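Local coordinates for nodulation protein S (Bradyrhizobium sp., PDB 3OFK) that acts as an S-adenosyl-L-methionine-dependent N-methyltransferase, probably in the synthesis of Nod factor, the lipochitooligosaccharide signal of nodulation, at residues A[19-24]-A[83-88]; A[58-63]-A[76-81]; A[62-67]-A[90-95]; A[118-123]-A[150-155]. One frame throughout, in Å; residues are numbered along the deposited sequence.

Overall arrangement
All four contacts belong to one Rossmann-like methyltransferase domain, and contacts 2 and 4 both touch the bound S-adenosyl-L-homocysteine. Contact 2 pairs the end of the first strand with the second; contact 4 pairs the fourth with the fifth. Their centres are about 12 Å apart, and I58 N lies 2.9 Å from V119 O where the first and fourth strands adjoin. Contacts 1 and 3 share helix 83-92, which sends R88 to segment 19-24 and R92 to segment 62-67. A85 of contact 1 packs by its CB on D80 CG of contact 2 (3.3 Å), beside the ribose site. Contacts 2 and 3 share A62 and G63, whereas contacts 1 and 4 do not touch.

Contact 1 of 4, residues A[19-24]-A[83-88]; sequences RELAND and PRAIGR
R88 reaches from helix 83-92 to segment 19-24, on helix 13-21 and the chain after it, and gathers three backbone carbonyls at the edge of its guanidinium. NH1 serves two of them, L21 O at 2.8 Å and N23 O at a short 2.5 Å. NH2 serves the third, D24 O, at 2.8 Å. The three oxygens lie in or near the guanidinium plane, which should hold the flat group against rotation. The fit is less regular from the carbonyl side: NH1 stands above the plane of the L21 carbonyl and NH2 above that of D24, so neither donor is on a lone pair there, while the N23 carbonyl is met more nearly end-on. A bend at chi3 (71°) turns the otherwise extended arginine chain towards these oxygens. N23 ND2 gives a weak bond to E20 OE1, which also accepts from the backbone N of W27. Beside the polar cluster, L21 lays CD2 against A85 CB (3.9 Å) and its CB meets R84 CG at 3.9 Å. P26 packs against R88, and W27 and M82 against L21. The contact thus joins helix 13-21 to helix 83-92, whose A85 and I86 rest on D80 of strand 73-80, with A85 also touching S-adenosyl-L-homocysteine.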
loop_
_atom_site.group_PDB
_atom_site.type_symbol
_atom_site.label_atom_id
_atom_site.label_comp_id
_atom_site.label_asym_id
_atom_site.label_seq_id
_atom_site.Cartn_x
_atom_site.Cartn_y
_atom_site.Cartn_z
ATOM N N ARG A 19 -8.667 3.353 -15.092
ATOM C CA ARG A 19 -7.822 3.405 -16.282
ATOM C C ARG A 19 -6.549 2.578 -16.112
ATOM O O ARG A 19 -6.194 1.798 -17.007
ATOM C CB ARG A 19 -7.485 4.840 -16.608
ATOM C CG ARG A 19 -8.665 5.586 -17.223
ATOM C CD ARG A 19 -8.816 5.307 -18.722
ATOM N NE ARG A 19 -9.425 6.448 -19.428
ATOM C CZ ARG A 19 -8.770 7.536 -19.850
ATOM N NH1 ARG A 19 -7.457 7.667 -19.660
ATOM N NH2 ARG A 19 -9.433 8.509 -20.476
ATOM N N GLU A 20 -5.868 2.737 -14.980
ATOM C CA GLU A 20 -4.643 1.959 -14.727
ATOM C C GLU A 20 -4.943 0.477 -14.629
ATOM O O GLU A 20 -4.154 -0.350 -15.089
ATOM C CB GLU A 20 -3.910 2.397 -13.453
ATOM C CG GLU A 20 -2.909 3.497 -13.624
ATOM C CD GLU A 20 -1.686 3.141 -14.457
ATOM O OE1 GLU A 20 -1.415 1.952 -14.761
ATOM O OE2 GLU A 20 -0.975 4.090 -14.817
ATOM N N LEU A 21 -6.088 0.140 -14.042
ATOM C CA LEU A 21 -6.479 -1.275 -13.867
ATOM C C LEU A 21 -6.913 -1.977 -15.176
ATOM O O LEU A 21 -7.064 -3.202 -15.196
ATOM C CB LEU A 21 -7.564 -1.390 -12.798
ATOM C CG LEU A 21 -7.048 -1.127 -11.366
ATOM C CD1 LEU A 21 -8.179 -0.764 -10.475
ATOM C CD2 LEU A 21 -6.203 -2.322 -10.806
ATOM N N ALA A 22 -7.113 -1.205 -16.239
ATOM C CA ALA A 22 -7.437 -1.712 -17.569
ATOM C C ALA A 22 -6.191 -1.889 -18.441
ATOM O O ALA A 22 -6.268 -2.486 -19.511
ATOM C CB ALA A 22 -8.414 -0.795 -18.250
ATOM N N ASN A 23 -5.054 -1.363 -17.981
ATOM C CA ASN A 23 -3.756 -1.622 -18.613
ATOM C C ASN A 23 -3.371 -3.083 -18.389
ATOM O O ASN A 23 -3.674 -3.631 -17.334
ATOM C CB ASN A 23 -2.656 -0.694 -18.023
ATOM C CG ASN A 23 -2.808 0.775 -18.472
ATOM O OD1 ASN A 23 -3.372 1.051 -19.531
ATOM N ND2 ASN A 23 -2.316 1.712 -17.652
ATOM N N ASP A 24 -2.713 -3.693 -19.381
ATOM C CA ASP A 24 -2.080 -5.013 -19.236
ATOM C C ASP A 24 -1.255 -5.106 -17.941
ATOM O O ASP A 24 -1.375 -6.081 -17.202
ATOM C CB ASP A 24 -1.160 -5.360 -20.420
ATOM C CG ASP A 24 -1.912 -5.492 -21.777
ATOM O OD1 ASP A 24 -3.147 -5.327 -21.807
ATOM O OD2 ASP A 24 -1.259 -5.739 -22.835
ATOM N N PRO A 83 -13.424 -2.728 -7.389
ATOM C CA PRO A 83 -13.685 -4.136 -7.732
ATOM C C PRO A 83 -12.784 -4.757 -8.810
ATOM O O PRO A 83 -12.416 -5.922 -8.673
ATOM C CB PRO A 83 -15.142 -4.121 -8.186
ATOM C CG PRO A 83 -15.746 -2.956 -7.438
ATOM C CD PRO A 83 -14.661 -1.923 -7.377
ATOM N N ARG A 84 -12.444 -4.018 -9.882
ATOM C CA ARG A 84 -11.523 -4.538 -10.911
ATOM C C ARG A 84 -10.159 -4.970 -10.325
ATOM O O ARG A 84 -9.571 -5.945 -10.821
ATOM C CB ARG A 84 -11.357 -3.545 -12.087
ATOM C CG ARG A 84 -10.417 -4.009 -13.239
ATOM C CD ARG A 84 -11.081 -4.920 -14.251
ATOM N NE ARG A 84 -10.594 -6.312 -14.261
ATOM C CZ ARG A 84 -11.294 -7.405 -13.909
ATOM N NH1 ARG A 84 -12.557 -7.342 -13.460
ATOM N NH2 ARG A 84 -10.717 -8.598 -14.003
ATOM N N ALA A 85 -9.689 -4.319 -9.241
ATOM C CA ALA A 85 -8.428 -4.703 -8.597
ATOM C C ALA A 85 -8.567 -6.077 -7.896
ATOM O O ALA A 85 -7.732 -6.967 -8.076
ATOM C CB ALA A 85 -7.959 -3.640 -7.615
ATOM N N ILE A 86 -9.658 -6.238 -7.147
ATOM C CA ILE A 86 -9.962 -7.534 -6.513
ATOM C C ILE A 86 -10.033 -8.632 -7.599
ATOM O O ILE A 86 -9.428 -9.690 -7.451
ATOM C CB ILE A 86 -11.305 -7.498 -5.727
ATOM C CG1 ILE A 86 -11.349 -6.328 -4.707
ATOM C CG2 ILE A 86 -11.624 -8.854 -5.103
ATOM C CD1 ILE A 86 -10.193 -6.244 -3.784
ATOM N N GLY A 87 -10.709 -8.374 -8.705
ATOM C CA GLY A 87 -10.900 -9.388 -9.725
ATOM C C GLY A 87 -9.592 -9.880 -10.337
ATOM O O GLY A 87 -9.364 -11.096 -10.465
ATOM N N ARG A 88 -8.759 -8.930 -10.751
ATOM C CA ARG A 88 -7.430 -9.242 -11.337
ATOM C C ARG A 88 -6.482 -9.944 -10.335
ATOM O O ARG A 88 -5.825 -10.949 -10.687
ATOM C CB ARG A 88 -6.816 -7.961 -11.901
ATOM C CG ARG A 88 -7.515 -7.468 -13.167
ATOM C CD ARG A 88 -6.717 -6.396 -13.862
ATOM N NE ARG A 88 -5.506 -6.958 -14.481
ATOM C CZ ARG A 88 -4.758 -6.340 -15.389
ATOM N NH1 ARG A 88 -5.089 -5.126 -15.849
ATOM N NH2 ARG A 88 -3.691 -6.974 -15.880
#

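Contact 2 of 4, residues A[58-63]-A[76-81]; sequences IGCAAG and LTVIDV. With SAH (S-adenosyl-L-homocysteine), chain E.
D80 of strand 73-80 reaches across to the glycine-rich loop after strand 52-58, the cofactor-binding loop of Rossmann-like methyltransferases. Its CB lies 3.9 Å from C60 SG. With CG anti to the backbone N (chi1 -158°), the carboxylate is carried in between the loop and the ribose of S-adenosyl-L-homocysteine. OD1 accepts from ribose O2' at 2.7 Å and from the backbone N of M82. OD2 accepts from O3' at a short 2.5 Å and from C60 N at 2.9 Å, the latter nearly in line with its C-O bond. Beside it A61 N donates to O3', and G59 O takes the ligand's amino N at 2.7 Å. A side chain on G59 would clash with ribose O4'. The backbones pair in parallel through G59 N to I79 O (2.9 Å), while I58 and I79 lie side by side. Four donors on one carboxylate would probably favour its ionised form, and the paired grip on O2' and O3' is consistent with recognition of the ribose diol.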
loop_
_atom_site.group_PDB
_atom_site.type_symbol
_atom_site.label_atom_id
_atom_site.label_comp_id
_atom_site.label_asym_id
_atom_site.label_seq_id
_atom_site.Cartn_x
_atom_site.Cartn_y
_atom_site.Cartn_z
ATOM N N ILE A 58 -3.521 -3.317 1.865
ATOM C CA ILE A 58 -4.435 -2.200 1.493
ATOM C C ILE A 58 -4.030 -1.647 0.141
ATOM O O ILE A 58 -3.011 -0.941 0.050
ATOM C CB ILE A 58 -4.410 -1.064 2.515
ATOM C CG1 ILE A 58 -4.982 -1.565 3.824
ATOM C CG2 ILE A 58 -5.242 0.176 2.010
ATOM C CD1 ILE A 58 -4.621 -0.692 5.044
ATOM N N GLY A 59 -4.846 -1.931 -0.882
ATOM C CA GLY A 59 -4.523 -1.543 -2.276
ATOM C C GLY A 59 -3.653 -2.588 -2.981
ATOM O O GLY A 59 -2.464 -2.685 -2.716
ATOM N N CYS A 60 -4.234 -3.366 -3.884
ATOM C CA CYS A 60 -3.551 -4.534 -4.447
ATOM C C CYS A 60 -3.248 -4.453 -5.931
ATOM O O CYS A 60 -2.575 -5.360 -6.464
ATOM C CB CYS A 60 -4.396 -5.805 -4.218
ATOM S SG CYS A 60 -6.104 -5.794 -4.880
ATOM N N ALA A 61 -3.723 -3.417 -6.607
ATOM C CA ALA A 61 -3.623 -3.323 -8.076
ATOM C C ALA A 61 -3.958 -4.685 -8.671
ATOM O O ALA A 61 -4.994 -5.252 -8.302
ATOM C CB ALA A 61 -2.238 -2.850 -8.524
ATOM N N ALA A 62 -3.102 -5.224 -9.558
ATOM C CA ALA A 62 -3.327 -6.535 -10.211
ATOM C C ALA A 62 -2.766 -7.734 -9.430
ATOM O O ALA A 62 -2.736 -8.831 -9.958
ATOM C CB ALA A 62 -2.789 -6.554 -11.638
ATOM N N GLY A 63 -2.328 -7.537 -8.201
ATOM C CA GLY A 63 -1.919 -8.661 -7.340
ATOM C C GLY A 63 -0.436 -8.961 -7.345
ATOM O O GLY A 63 -0.030 -9.985 -6.803
ATOM N N LEU A 76 -4.410 -14.016 5.018
ATOM C CA LEU A 76 -4.229 -12.707 4.367
ATOM C C LEU A 76 -5.606 -12.147 4.011
ATOM O O LEU A 76 -6.451 -12.866 3.434
ATOM C CB LEU A 76 -3.388 -12.819 3.079
ATOM C CG LEU A 76 -3.055 -11.575 2.228
ATOM C CD1 LEU A 76 -2.332 -10.446 3.055
ATOM C CD2 LEU A 76 -2.281 -11.911 0.996
ATOM N N THR A 77 -5.833 -10.883 4.371
ATOM C CA THR A 77 -6.974 -10.101 3.908
ATOM C C THR A 77 -6.470 -8.990 2.990
ATOM O O THR A 77 -5.439 -8.352 3.253
ATOM C CB THR A 77 -7.733 -9.559 5.151
ATOM O OG1 THR A 77 -8.112 -10.697 5.928
ATOM C CG2 THR A 77 -8.977 -8.666 4.793
ATOM N N VAL A 78 -7.218 -8.726 1.924
ATOM C CA VAL A 78 -6.814 -7.717 0.933
ATOM C C VAL A 78 -8.036 -6.782 0.646
ATOM O O VAL A 78 -9.161 -7.245 0.399
ATOM C CB VAL A 78 -6.425 -8.391 -0.363
ATOM C CG1 VAL A 78 -6.027 -7.340 -1.453
ATOM C CG2 VAL A 78 -5.302 -9.385 -0.157
ATOM N N ILE A 79 -7.843 -5.475 0.758
ATOM C CA ILE A 79 -8.917 -4.552 0.467
ATOM C C ILE A 79 -8.459 -3.683 -0.680
ATOM O O ILE A 79 -7.272 -3.491 -0.912
ATOM C CB ILE A 79 -9.433 -3.744 1.684
ATOM C CG1 ILE A 79 -8.426 -2.710 2.191
ATOM C CG2 ILE A 79 -9.808 -4.717 2.851
ATOM C CD1 ILE A 79 -9.066 -1.501 2.855
ATOM N N ASP A 80 -9.436 -3.236 -1.439
ATOM C CA ASP A 80 -9.224 -2.325 -2.512
ATOM C C ASP A 80 -10.544 -1.642 -2.850
ATOM O O ASP A 80 -11.613 -2.256 -2.875
ATOM C CB ASP A 80 -8.691 -3.048 -3.737
ATOM C CG ASP A 80 -7.978 -2.097 -4.674
ATOM O OD1 ASP A 80 -8.650 -1.202 -5.291
ATOM O OD2 ASP A 80 -6.733 -2.178 -4.699
ATOM N N VAL A 81 -10.462 -0.351 -3.097
ATOM C CA VAL A 81 -11.630 0.435 -3.402
ATOM C C VAL A 81 -12.207 0.075 -4.774
ATOM O O VAL A 81 -13.373 0.330 -5.045
ATOM C CB VAL A 81 -11.277 1.919 -3.364
ATOM C CG1 VAL A 81 -10.517 2.324 -4.635
ATOM C CG2 VAL A 81 -12.525 2.733 -3.198
HETATM N N SAH E . 0.077 -1.672 -2.786
HETATM C CA SAH E . 0.383 -2.117 -4.142
HETATM C CB SAH E . -0.563 -1.445 -5.133
HETATM C CG SAH E . -0.481 0.059 -5.338
HETATM S SD SAH E . -1.506 0.707 -6.705
HETATM C C SAH E . 1.844 -1.883 -4.559
HETATM O O SAH E . 2.585 -1.145 -3.906
HETATM O OXT SAH E . 2.302 -2.433 -5.560
HETATM C "C5'" SAH E . -2.796 1.428 -5.637
HETATM C "C4'" SAH E . -3.996 0.571 -5.284
HETATM O "O4'" SAH E . -4.731 1.228 -4.253
HETATM C "C3'" SAH E . -4.962 0.334 -6.444
HETATM O "O3'" SAH E . -5.369 -1.041 -6.463
HETATM C "C2'" SAH E . -6.136 1.266 -6.103
HETATM O "O2'" SAH E . -7.359 0.799 -6.618
HETATM C "C1'" SAH E . -6.105 1.216 -4.600
HETATM N N9 SAH E . -6.779 2.300 -3.850
HETATM C C8 SAH E . -6.787 3.641 -4.139
HETATM N N7 SAH E . -7.477 4.276 -3.168
HETATM C C5 SAH E . -7.904 3.376 -2.265
HETATM C C6 SAH E . -8.606 3.561 -1.074
HETATM N N6 SAH E . -9.045 4.810 -0.752
HETATM N N1 SAH E . -8.906 2.450 -0.325
HETATM C C2 SAH E . -8.464 1.196 -0.733
HETATM N N3 SAH E . -7.737 1.041 -1.909
HETATM C C4 SAH E . -7.443 2.126 -2.660
#

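Contact 3 of 4, residues A[62-67]-A[90-95]; sequences AGAFTE and CQRTKR
The start of helix 64-69, just past the cofactor-binding glycine-rich loop, meets the end of helix 83-92, where R92 crosses E67 at about a right angle. R92 runs out with CG anti to the backbone N (chi1 179°), which points the chain at E67 and A64. E67 OE1 receives R92 NE at 2.6 Å in a salt bridge, and NH2 adds a weak bond at 3.1 Å. NE comes from above the carboxylate plane, and the two flat groups are turned 68° apart. The guanidinium lays one face over A64 CA, 3.5 Å from its plane. This is a meeting of the first two helices that follow strands in the Rossmann-like fold; at G63 a CB would sit tightly against R92 CB and crowd the preceding carbonyl O. NH1 forms a second salt bridge, to D30, and a water links it to A62 O. A leucine in place of R92 would probably leave both E67 and D30 without their cationic mate. Deeper in, T93 CG2 packs on E67 CA (3.8 Å) and T66 CG2 (4.0 Å), while T66 OG1 is bonded to E57 and T93 OG1 to A89 O.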
loop_
_atom_site.group_PDB
_atom_site.type_symbol
_atom_site.label_atom_id
_atom_site.label_comp_id
_atom_site.label_asym_id
_atom_site.label_seq_id
_atom_site.Cartn_x
_atom_site.Cartn_y
_atom_site.Cartn_z
ATOM N N ALA A 62 -3.102 -5.224 -9.558
ATOM C CA ALA A 62 -3.327 -6.535 -10.211
ATOM C C ALA A 62 -2.766 -7.734 -9.430
ATOM O O ALA A 62 -2.736 -8.831 -9.958
ATOM C CB ALA A 62 -2.789 -6.554 -11.638
ATOM N N GLY A 63 -2.328 -7.537 -8.201
ATOM C CA GLY A 63 -1.919 -8.661 -7.340
ATOM C C GLY A 63 -0.436 -8.961 -7.345
ATOM O O GLY A 63 -0.030 -9.985 -6.803
ATOM N N ALA A 64 0.377 -8.105 -7.973
ATOM C CA ALA A 64 1.831 -8.373 -8.051
ATOM C C ALA A 64 2.451 -8.542 -6.664
ATOM O O ALA A 64 3.229 -9.493 -6.455
ATOM C CB ALA A 64 2.573 -7.327 -8.860
ATOM N N PHE A 65 2.115 -7.659 -5.718
ATOM C CA PHE A 65 2.645 -7.776 -4.364
ATOM C C PHE A 65 1.889 -8.805 -3.526
ATOM O O PHE A 65 2.511 -9.531 -2.752
ATOM C CB PHE A 65 2.744 -6.428 -3.625
ATOM C CG PHE A 65 3.535 -6.531 -2.350
ATOM C CD1 PHE A 65 4.925 -6.512 -2.389
ATOM C CD2 PHE A 65 2.911 -6.730 -1.144
ATOM C CE1 PHE A 65 5.681 -6.664 -1.232
ATOM C CE2 PHE A 65 3.639 -6.861 0.020
ATOM C CZ PHE A 65 5.065 -6.835 -0.041
ATOM N N THR A 66 0.571 -8.895 -3.705
ATOM C CA THR A 66 -0.255 -9.882 -3.036
ATOM C C THR A 66 0.368 -11.278 -3.228
ATOM O O THR A 66 0.532 -12.031 -2.257
ATOM C CB THR A 66 -1.686 -9.889 -3.601
ATOM O OG1 THR A 66 -2.106 -8.558 -3.892
ATOM C CG2 THR A 66 -2.673 -10.567 -2.627
ATOM N N GLU A 67 0.769 -11.558 -4.469
ATOM C CA GLU A 67 1.363 -12.834 -4.876
ATOM C C GLU A 67 2.674 -13.154 -4.164
ATOM O O GLU A 67 2.992 -14.324 -3.932
ATOM C CB GLU A 67 1.591 -12.813 -6.396
ATOM C CG GLU A 67 2.312 -14.046 -6.935
ATOM C CD GLU A 67 2.094 -14.288 -8.410
ATOM O OE1 GLU A 67 2.266 -13.315 -9.195
ATOM O OE2 GLU A 67 1.729 -15.454 -8.762
ATOM N N CYS A 90 -7.199 -11.618 -7.448
ATOM C CA CYS A 90 -7.568 -12.937 -6.950
ATOM C C CYS A 90 -7.399 -13.995 -8.021
ATOM O O CYS A 90 -7.279 -15.187 -7.690
ATOM C CB CYS A 90 -8.958 -12.983 -6.320
ATOM S SG CYS A 90 -10.354 -13.109 -7.449
ATOM N N GLN A 91 -7.389 -13.586 -9.288
ATOM C CA GLN A 91 -7.018 -14.524 -10.353
ATOM C C GLN A 91 -5.526 -14.835 -10.291
ATOM O O GLN A 91 -5.094 -15.974 -10.412
ATOM C CB GLN A 91 -7.453 -14.008 -11.744
ATOM C CG GLN A 91 -7.000 -14.879 -12.911
ATOM C CD GLN A 91 -7.882 -16.110 -13.168
ATOM O OE1 GLN A 91 -9.106 -16.014 -13.345
ATOM N NE2 GLN A 91 -7.246 -17.272 -13.232
ATOM N N ARG A 92 -4.730 -13.810 -10.059
ATOM C CA ARG A 92 -3.306 -13.975 -9.873
ATOM C C ARG A 92 -2.942 -14.908 -8.707
ATOM O O ARG A 92 -2.043 -15.765 -8.846
ATOM C CB ARG A 92 -2.687 -12.602 -9.727
ATOM C CG ARG A 92 -1.238 -12.566 -9.500
ATOM C CD ARG A 92 -0.657 -11.465 -10.327
ATOM N NE ARG A 92 0.779 -11.411 -10.173
ATOM C CZ ARG A 92 1.554 -10.587 -10.866
ATOM N NH1 ARG A 92 1.017 -9.773 -11.768
ATOM N NH2 ARG A 92 2.864 -10.590 -10.653
ATOM N N THR A 93 -3.652 -14.806 -7.586
ATOM C CA THR A 93 -3.297 -15.609 -6.411
ATOM C C THR A 93 -4.154 -16.839 -6.169
ATOM O O THR A 93 -4.270 -17.294 -5.024
ATOM C CB THR A 93 -3.420 -14.767 -5.173
ATOM O OG1 THR A 93 -4.718 -14.173 -5.174
ATOM C CG2 THR A 93 -2.372 -13.683 -5.178
ATOM N N LYS A 94 -4.757 -17.377 -7.219
ATOM C CA LYS A 94 -5.775 -18.431 -7.056
ATOM C C LYS A 94 -5.309 -19.760 -6.401
ATOM O O LYS A 94 -6.127 -20.496 -5.841
ATOM C CB LYS A 94 -6.432 -18.747 -8.395
ATOM C CG LYS A 94 -5.615 -19.652 -9.290
ATOM C CD LYS A 94 -6.150 -19.671 -10.704
ATOM C CE LYS A 94 -5.094 -20.194 -11.678
ATOM N NZ LYS A 94 -5.623 -20.321 -13.053
ATOM N N ARG A 95 -4.018 -20.056 -6.436
ATOM C CA ARG A 95 -3.525 -21.303 -5.811
ATOM C C ARG A 95 -3.657 -21.297 -4.286
ATOM O O ARG A 95 -3.657 -22.369 -3.664
ATOM C CB ARG A 95 -2.078 -21.560 -6.185
ATOM C CG ARG A 95 -1.128 -20.508 -5.638
ATOM C CD ARG A 95 0.264 -20.724 -6.115
ATOM N NE ARG A 95 0.795 -21.919 -5.472
ATOM C CZ ARG A 95 2.083 -22.184 -5.294
ATOM N NH1 ARG A 95 3.024 -21.335 -5.706
ATOM N NH2 ARG A 95 2.416 -23.314 -4.682
HETATM O O HOH W 1 -1.780 -9.727 -12.683
#

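Contact 4 of 4, residues A[118-123]-A[150-155]; sequences IVVAEV and LVFGSA. With SAH (S-adenosyl-L-homocysteine), chain E.
V120 and L150 cross obliquely on neighbouring parallel strands, the fourth and fifth of the Rossmann-like sheet, with V120 CG1 3.9 Å from L150 CD2. F152 turns its CB to the same V120 methyl, and its ring lies obliquely near V120 O. I118, V120, L150 and F152 share one side of the sheet, where L150 and F152 pack on helix 169-179; V119, A121 and V151, on the other, meet L42 of helix 33-46. The strands run 4° apart, tied by bonds such as V151 N to I118 O (2.8 Å) and V120 N to V151 O (3.0 Å). A121 O accepts the amino N of S-adenosyl-L-homocysteine at 2.9 Å. Past the strand end, E122 bends at chi2 (-61°), bringing OE1 by its syn lone pair to A155 N at 3.1 Å. OE1 also meets the Y125 hydroxyl. An alanine here is likely to leave A155 N and that hydroxyl without this partner and a gap beside R38. Nearby, a water accepts from V123 N and donates to G153 O.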
loop_
_atom_site.group_PDB
_atom_site.type_symbol
_atom_site.label_atom_id
_atom_site.label_comp_id
_atom_site.label_asym_id
_atom_site.label_seq_id
_atom_site.Cartn_x
_atom_site.Cartn_y
_atom_site.Cartn_z
ATOM N N ILE A 118 0.213 -4.997 8.480
ATOM C CA ILE A 118 -0.535 -4.226 7.516
ATOM C C ILE A 118 0.426 -3.619 6.523
ATOM O O ILE A 118 1.410 -2.978 6.898
ATOM C CB ILE A 118 -1.308 -3.111 8.196
ATOM C CG1 ILE A 118 -2.284 -3.712 9.204
ATOM C CG2 ILE A 118 -2.025 -2.264 7.153
ATOM C CD1 ILE A 118 -3.029 -2.657 10.033
ATOM N N VAL A 119 0.191 -3.893 5.252
ATOM C CA VAL A 119 1.000 -3.310 4.193
ATOM C C VAL A 119 0.106 -2.228 3.529
ATOM O O VAL A 119 -1.057 -2.472 3.190
ATOM C CB VAL A 119 1.520 -4.365 3.172
ATOM C CG1 VAL A 119 2.379 -3.700 2.111
ATOM C CG2 VAL A 119 2.306 -5.545 3.889
ATOM N N VAL A 120 0.658 -1.025 3.410
ATOM C CA VAL A 120 -0.016 0.143 2.855
ATOM C C VAL A 120 1.001 0.877 2.028
ATOM O O VAL A 120 1.771 1.729 2.510
ATOM C CB VAL A 120 -0.676 0.991 3.959
ATOM C CG1 VAL A 120 0.321 1.381 5.050
ATOM C CG2 VAL A 120 -1.347 2.227 3.378
ATOM N N ALA A 121 1.033 0.524 0.750
ATOM C CA ALA A 121 2.034 1.049 -0.180
ATOM C C ALA A 121 1.377 1.730 -1.385
ATOM O O ALA A 121 0.545 1.137 -2.048
ATOM C CB ALA A 121 2.964 -0.117 -0.670
ATOM N N GLU A 122 1.728 3.000 -1.626
ATOM C CA GLU A 122 1.370 3.712 -2.884
ATOM C C GLU A 122 -0.161 3.790 -3.073
ATOM O O GLU A 122 -0.689 3.694 -4.174
ATOM C CB GLU A 122 2.024 3.069 -4.092
ATOM C CG GLU A 122 3.526 2.742 -3.958
ATOM C CD GLU A 122 4.392 3.976 -3.699
ATOM O OE1 GLU A 122 3.973 5.105 -4.062
ATOM O OE2 GLU A 122 5.461 3.791 -3.085
ATOM N N VAL A 123 -0.831 4.009 -1.967
ATOM C CA VAL A 123 -2.296 4.115 -1.923
ATOM C C VAL A 123 -2.818 5.368 -1.193
ATOM O O VAL A 123 -3.766 5.993 -1.672
ATOM C CB VAL A 123 -2.922 2.854 -1.302
ATOM C CG1 VAL A 123 -2.367 2.623 0.096
ATOM C CG2 VAL A 123 -4.398 3.016 -1.236
ATOM N N LEU A 150 3.397 -2.264 10.861
ATOM C CA LEU A 150 2.782 -1.627 9.713
ATOM C C LEU A 150 3.922 -1.255 8.781
ATOM O O LEU A 150 4.900 -0.666 9.216
ATOM C CB LEU A 150 1.979 -0.404 10.162
ATOM C CG LEU A 150 1.228 0.398 9.083
ATOM C CD1 LEU A 150 -0.084 1.007 9.655
ATOM C CD2 LEU A 150 2.145 1.484 8.470
ATOM N N VAL A 151 3.831 -1.688 7.536
ATOM C CA VAL A 151 4.843 -1.410 6.525
ATOM C C VAL A 151 4.234 -0.443 5.549
ATOM O O VAL A 151 3.286 -0.794 4.864
ATOM C CB VAL A 151 5.299 -2.686 5.786
ATOM C CG1 VAL A 151 6.064 -2.319 4.522
ATOM C CG2 VAL A 151 6.157 -3.505 6.682
ATOM N N PHE A 152 4.772 0.779 5.514
ATOM C CA PHE A 152 4.241 1.854 4.706
ATOM C C PHE A 152 5.236 2.207 3.644
ATOM O O PHE A 152 6.447 2.189 3.877
ATOM C CB PHE A 152 3.989 3.085 5.581
ATOM C CG PHE A 152 3.813 4.367 4.798
ATOM C CD1 PHE A 152 2.607 4.652 4.124
ATOM C CD2 PHE A 152 4.864 5.290 4.725
ATOM C CE1 PHE A 152 2.450 5.848 3.427
ATOM C CE2 PHE A 152 4.720 6.483 4.013
ATOM C CZ PHE A 152 3.504 6.757 3.352
ATOM N N GLY A 153 4.739 2.522 2.461
ATOM C CA GLY A 153 5.621 3.040 1.423
ATOM C C GLY A 153 4.905 4.081 0.609
ATOM O O GLY A 153 3.710 3.966 0.411
ATOM N N SER A 154 5.632 5.078 0.121
ATOM C CA SER A 154 5.030 6.073 -0.732
ATOM C C SER A 154 6.076 6.890 -1.512
ATOM O O SER A 154 7.200 7.098 -1.051
ATOM C CB SER A 154 4.152 6.992 0.109
ATOM O OG SER A 154 3.596 8.081 -0.633
ATOM N N ALA A 155 5.703 7.280 -2.723
ATOM C CA ALA A 155 6.337 8.362 -3.422
ATOM C C ALA A 155 6.452 9.538 -2.454
ATOM O O ALA A 155 5.632 9.681 -1.565
ATOM C CB ALA A 155 5.518 8.731 -4.614
HETATM N N SAH E . 0.077 -1.672 -2.786
HETATM C CA SAH E . 0.383 -2.117 -4.142
HETATM C CB SAH E . -0.563 -1.445 -5.133
HETATM C CG SAH E . -0.481 0.059 -5.338
HETATM S SD SAH E . -1.506 0.707 -6.705
HETATM C C SAH E . 1.844 -1.883 -4.559
HETATM O O SAH E . 2.585 -1.145 -3.906
HETATM O OXT SAH E . 2.302 -2.433 -5.560
HETATM C "C5'" SAH E . -2.796 1.428 -5.637
HETATM C "C4'" SAH E . -3.996 0.571 -5.284
HETATM O "O4'" SAH E . -4.731 1.228 -4.253
HETATM C "C3'" SAH E . -4.962 0.334 -6.444
HETATM O "O3'" SAH E . -5.369 -1.041 -6.463
HETATM C "C2'" SAH E . -6.136 1.266 -6.103
HETATM O "O2'" SAH E . -7.359 0.799 -6.618
HETATM C "C1'" SAH E . -6.105 1.216 -4.600
HETATM N N9 SAH E . -6.779 2.300 -3.850
HETATM C C8 SAH E . -6.787 3.641 -4.139
HETATM N N7 SAH E . -7.477 4.276 -3.168
HETATM C C5 SAH E . -7.904 3.376 -2.265
HETATM C C6 SAH E . -8.606 3.561 -1.074
HETATM N N6 SAH E . -9.045 4.810 -0.752
HETATM N N1 SAH E . -8.906 2.450 -0.325
HETATM C C2 SAH E . -8.464 1.196 -0.733
HETATM N N3 SAH E . -7.737 1.041 -1.909
HETATM C C4 SAH E . -7.443 2.126 -2.660
HETATM O O HOH W 2 0.699 5.031 0.694
#